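Local coordinates for nonsense-mediated mRNA decay protein 2 (Saccharomyces cerevisiae, PDB 4LUN) that takes part in nonsense-mediated decay of mRNAs containing premature stop codons, this chain being its N-terminal MIF4G domain, built of HEAT-like helical repeats, at residues 239-250 / 292-303. Residues are numbered along the deposited sequence; the frame is centred on the assembly and turned at random.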
loop_
_atom_site.group_PDB
_atom_site.type_symbol
_atom_site.label_atom_id
_atom_site.label_comp_id
_atom_site.label_asym_id
_atom_site.label_seq_id
_atom_site.Cartn_x
_atom_site.Cartn_y
_atom_site.Cartn_z
ATOM N N PHE A 239 13.854 1.913 -3.731
ATOM C CA PHE A 239 14.084 1.386 -2.396
ATOM C C PHE A 239 15.544 1.496 -1.972
ATOM O O PHE A 239 15.825 1.735 -0.806
ATOM C CB PHE A 239 13.542 -0.044 -2.241
ATOM C CG PHE A 239 12.083 -0.094 -1.902
ATOM C CD1 PHE A 239 11.644 -0.650 -0.702
ATOM C CD2 PHE A 239 11.140 0.479 -2.745
ATOM C CE1 PHE A 239 10.297 -0.672 -0.387
ATOM C CE2 PHE A 239 9.786 0.460 -2.427
ATOM C CZ PHE A 239 9.363 -0.126 -1.242
ATOM N N LYS A 240 16.470 1.347 -2.917
ATOM C CA LYS A 240 17.890 1.538 -2.609
ATOM C C LYS A 240 18.191 2.995 -2.241
ATOM O O LYS A 240 18.965 3.255 -1.330
ATOM C CB LYS A 240 18.769 1.027 -3.756
ATOM C CG LYS A 240 18.864 -0.505 -3.775
ATOM C CD LYS A 240 19.772 -1.014 -4.885
ATOM C CE LYS A 240 19.562 -2.508 -5.129
ATOM N NZ LYS A 240 20.096 -3.350 -4.023
ATOM N N ASN A 241 17.551 3.945 -2.921
ATOM C CA ASN A 241 17.637 5.335 -2.482
ATOM C C ASN A 241 17.038 5.549 -1.095
ATOM O O ASN A 241 17.578 6.301 -0.287
ATOM C CB ASN A 241 16.952 6.264 -3.472
ATOM C CG ASN A 241 17.859 6.641 -4.619
ATOM O OD1 ASN A 241 18.791 7.428 -4.448
ATOM N ND2 ASN A 241 17.607 6.067 -5.791
ATOM N N PHE A 242 15.931 4.872 -0.830
ATOM C CA PHE A 242 15.258 5.001 0.459
ATOM C C PHE A 242 16.132 4.392 1.539
ATOM O O PHE A 242 16.196 4.886 2.660
ATOM C CB PHE A 242 13.890 4.318 0.403
ATOM C CG PHE A 242 13.048 4.565 1.621
ATOM C CD1 PHE A 242 12.329 5.748 1.762
ATOM C CD2 PHE A 242 12.972 3.614 2.611
ATOM C CE1 PHE A 242 11.555 5.975 2.887
ATOM C CE2 PHE A 242 12.207 3.829 3.749
ATOM C CZ PHE A 242 11.486 5.017 3.881
ATOM N N ILE A 243 16.809 3.305 1.206
ATOM C CA ILE A 243 17.693 2.665 2.169
ATOM C C ILE A 243 18.892 3.558 2.503
ATOM O O ILE A 243 19.277 3.667 3.669
ATOM C CB ILE A 243 18.140 1.277 1.676
ATOM C CG1 ILE A 243 16.961 0.313 1.689
ATOM C CG2 ILE A 243 19.262 0.736 2.566
ATOM C CD1 ILE A 243 17.275 -1.009 1.010
ATOM N N ASP A 244 19.468 4.215 1.495
ATOM C CA ASP A 244 20.579 5.136 1.738
ATOM C C ASP A 244 20.130 6.204 2.730
ATOM O O ASP A 244 20.858 6.557 3.655
ATOM C CB ASP A 244 21.015 5.821 0.432
ATOM C CG ASP A 244 22.133 5.083 -0.289
ATOM O OD1 ASP A 244 22.710 4.135 0.282
ATOM O OD2 ASP A 244 22.455 5.474 -1.434
ATOM N N ALA A 245 18.923 6.712 2.518
ATOM C CA ALA A 245 18.364 7.773 3.356
ATOM C C ALA A 245 18.103 7.281 4.761
ATOM O O ALA A 245 18.369 7.989 5.734
ATOM C CB ALA A 245 17.084 8.314 2.745
ATOM N N THR A 246 17.566 6.066 4.861
ATOM C CA THR A 246 17.258 5.471 6.161
ATOM C C THR A 246 18.542 5.175 6.944
ATOM O O THR A 246 18.630 5.440 8.148
ATOM C CB THR A 246 16.430 4.184 5.967
ATOM O OG1 THR A 246 15.189 4.518 5.333
ATOM C CG2 THR A 246 16.141 3.513 7.302
ATOM N N PHE A 247 19.540 4.614 6.268
ATOM C CA PHE A 247 20.831 4.367 6.919
ATOM C C PHE A 247 21.447 5.681 7.411
ATOM O O PHE A 247 21.969 5.744 8.524
ATOM C CB PHE A 247 21.810 3.674 5.957
ATOM C CG PHE A 247 21.573 2.188 5.784
ATOM C CD1 PHE A 247 20.516 1.542 6.409
ATOM C CD2 PHE A 247 22.443 1.435 5.002
ATOM C CE1 PHE A 247 20.316 0.173 6.245
ATOM C CE2 PHE A 247 22.256 0.069 4.837
ATOM C CZ PHE A 247 21.189 -0.563 5.460
ATOM N N ALA A 248 21.372 6.722 6.585
ATOM C CA ALA A 248 21.970 8.020 6.917
ATOM C C ALA A 248 21.303 8.645 8.144
ATOM O O ALA A 248 21.981 9.166 9.043
ATOM C CB ALA A 248 21.876 8.973 5.731
ATOM N N ARG A 249 19.977 8.616 8.161
ATOM C CA ARG A 249 19.235 9.164 9.289
ATOM C C ARG A 249 19.477 8.336 10.553
ATOM O O ARG A 249 19.602 8.885 11.657
ATOM C CB ARG A 249 17.746 9.220 8.951
ATOM C CG ARG A 249 16.843 9.657 10.079
ATOM C CD ARG A 249 16.912 11.137 10.326
ATOM N NE ARG A 249 15.822 11.580 11.193
ATOM C CZ ARG A 249 15.943 12.568 12.067
ATOM N NH1 ARG A 249 17.106 13.194 12.192
ATOM N NH2 ARG A 249 14.917 12.913 12.828
ATOM N N ALA A 250 19.550 7.015 10.398
ATOM C CA ALA A 250 19.844 6.148 11.539
ATOM C C ALA A 250 21.199 6.478 12.149
ATOM O O ALA A 250 21.352 6.485 13.374
ATOM C CB ALA A 250 19.793 4.679 11.138
ATOM N N PHE A 292 14.139 4.029 13.232
ATOM C CA PHE A 292 15.116 3.946 12.152
ATOM C C PHE A 292 16.023 2.727 12.252
ATOM O O PHE A 292 16.338 2.114 11.238
ATOM C CB PHE A 292 15.928 5.241 12.053
ATOM C CG PHE A 292 15.237 6.290 11.247
ATOM C CD1 PHE A 292 15.310 6.248 9.858
ATOM C CD2 PHE A 292 14.471 7.272 11.856
ATOM C CE1 PHE A 292 14.641 7.194 9.086
ATOM C CE2 PHE A 292 13.799 8.222 11.090
ATOM C CZ PHE A 292 13.893 8.183 9.702
ATOM N N LYS A 293 16.434 2.381 13.465
ATOM C CA LYS A 293 17.323 1.238 13.651
ATOM C C LYS A 293 16.611 -0.065 13.286
ATOM O O LYS A 293 17.168 -0.909 12.580
ATOM C CB LYS A 293 17.835 1.167 15.099
ATOM C CG LYS A 293 18.714 -0.065 15.347
ATOM C CD LYS A 293 19.414 0.008 16.693
ATOM C CE LYS A 293 20.209 -1.273 16.958
ATOM N NZ LYS A 293 20.931 -1.169 18.254
ATOM N N THR A 294 15.389 -0.225 13.775
ATOM C CA THR A 294 14.602 -1.426 13.498
ATOM C C THR A 294 14.426 -1.596 11.998
ATOM O O THR A 294 14.593 -2.690 11.452
ATOM C CB THR A 294 13.223 -1.338 14.150
ATOM O OG1 THR A 294 13.384 -1.213 15.565
ATOM C CG2 THR A 294 12.408 -2.584 13.850
ATOM N N SER A 295 14.100 -0.500 11.323
ATOM C CA SER A 295 13.903 -0.552 9.879
ATOM C C SER A 295 15.206 -0.747 9.107
ATOM O O SER A 295 15.243 -1.491 8.128
ATOM C CB SER A 295 13.191 0.707 9.402
ATOM O OG SER A 295 11.863 0.714 9.881
ATOM N N ALA A 296 16.271 -0.071 9.537
ATOM C CA ALA A 296 17.599 -0.279 8.962
ATOM C C ALA A 296 17.989 -1.759 8.990
ATOM O O ALA A 296 18.499 -2.295 8.005
ATOM C CB ALA A 296 18.627 0.548 9.707
ATOM N N ILE A 297 17.727 -2.419 10.110
ATOM C CA ILE A 297 18.129 -3.812 10.273
ATOM C C ILE A 297 17.335 -4.711 9.328
ATOM O O ILE A 297 17.898 -5.574 8.652
ATOM C CB ILE A 297 17.988 -4.263 11.742
ATOM C CG1 ILE A 297 19.121 -3.640 12.574
ATOM C CG2 ILE A 297 18.002 -5.787 11.843
ATOM C CD1 ILE A 297 18.971 -3.841 14.045
ATOM N N THR A 298 16.034 -4.471 9.260
ATOM C CA THR A 298 15.154 -5.253 8.401
ATOM C C THR A 298 15.502 -5.056 6.931
ATOM O O THR A 298 15.573 -6.023 6.151
ATOM C CB THR A 298 13.692 -4.865 8.650
ATOM O OG1 THR A 298 13.333 -5.210 9.999
ATOM C CG2 THR A 298 12.760 -5.590 7.676
ATOM N N LEU A 299 15.718 -3.802 6.537
ATOM C CA LEU A 299 16.049 -3.516 5.137
ATOM C C LEU A 299 17.384 -4.144 4.782
ATOM O O LEU A 299 17.551 -4.718 3.697
ATOM C CB LEU A 299 16.070 -2.006 4.876
ATOM C CG LEU A 299 14.694 -1.344 4.918
ATOM C CD1 LEU A 299 14.803 0.171 5.096
ATOM C CD2 LEU A 299 13.899 -1.682 3.668
ATOM N N GLY A 300 18.338 -4.039 5.703
ATOM C CA GLY A 300 19.648 -4.616 5.484
ATOM C C GLY A 300 19.605 -6.122 5.354
ATOM O O GLY A 300 20.273 -6.685 4.490
ATOM N N GLU A 301 18.830 -6.777 6.208
ATOM C CA GLU A 301 18.690 -8.229 6.135
ATOM C C GLU A 301 18.106 -8.650 4.791
ATOM O O GLU A 301 18.635 -9.543 4.132
ATOM C CB GLU A 301 17.799 -8.748 7.262
ATOM C CG GLU A 301 18.491 -8.824 8.622
ATOM C CD GLU A 301 17.542 -9.167 9.760
ATOM O OE1 GLU A 301 18.032 -9.408 10.886
ATOM O OE2 GLU A 301 16.311 -9.190 9.534
ATOM N N PHE A 302 17.026 -7.989 4.387
ATOM C CA PHE A 302 16.324 -8.344 3.155
ATOM C C PHE A 302 17.220 -8.200 1.931
ATOM O O PHE A 302 17.304 -9.109 1.091
ATOM C CB PHE A 302 15.061 -7.488 2.984
ATOM C CG PHE A 302 14.200 -7.914 1.826
ATOM C CD1 PHE A 302 13.137 -8.783 2.023
ATOM C CD2 PHE A 302 14.463 -7.463 0.546
ATOM C CE1 PHE A 302 12.345 -9.181 0.957
ATOM C CE2 PHE A 302 13.675 -7.861 -0.521
ATOM C CZ PHE A 302 12.623 -8.721 -0.311
ATOM N N PHE A 303 17.885 -7.056 1.814
ATOM C CA PHE A 303 18.693 -6.772 0.627
ATOM C C PHE A 303 20.131 -7.276 0.752
ATOM O O PHE A 303 20.962 -7.023 -0.128
ATOM C CB PHE A 303 18.663 -5.276 0.289
ATOM C CG PHE A 303 17.325 -4.800 -0.241
ATOM C CD1 PHE A 303 17.048 -4.850 -1.603
ATOM C CD2 PHE A 303 16.353 -4.316 0.618
ATOM C CE1 PHE A 303 15.825 -4.413 -2.102
ATOM C CE2 PHE A 303 15.123 -3.886 0.134
ATOM C CZ PHE A 303 14.858 -3.936 -1.231
#
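Phe-239 meets Phe-303 where the last two long helices of this HEAT-repeat, all-helical MIF4G domain, 231-271 and 277-303, pack as a roughly antiparallel pair. The segment axes approach to 9.2 Å, with 138° between their directions. The nearest CA pairs close from 9.0 Å at Lys-240 and Phe-303 to 5.3 Å at Ala-250 and Phe-292. At the wider end CB of Phe-239 lies 4.2 Å from CZ of Phe-303, while the Phe-239 ring turns to Phe-215 and to Ile-208 of helix 201-210. Ile-243 divides its branches: CD1 presses on the Phe-303 ring, 3.5 Å from CD2, CG1 packs against CB and CD1 of Leu-299, and CG2 sits over the centre of the Phe-247 ring within its own helix. Thr-246 has CG2 anti to the backbone N, which turns this methyl to Phe-292 CD1; its OG1 donates to Phe-242 O from above the carbonyl plane, opposite the face used by Thr-246 N. The Phe-247 ring enters edge-on, CE1 standing 3.5 Å from Ala-296 O, with Gly-300 CA also near its plane. With CG of Arg-249 anti to the backbone N (chi1 175°), that methylene lies over the centre of the Phe-292 face, 13° off the ring normal, a CH-pi contact. The bend at chi2 then directs the guanidinium, which stays beside the ring, NE 3.9 Å from Phe-292 CE2 and its plane steeply turned, while forming a salt bridge to Glu-252 and a hydrogen bond to Lys-196 O. An alanine in place of Phe-292 would probably leave Arg-249 CB and CG without their aromatic platform and open a gap beside Thr-246 CG2. Where the backbones come nearest, Ala-250 CB rests 4.0 Å from Phe-292 CB.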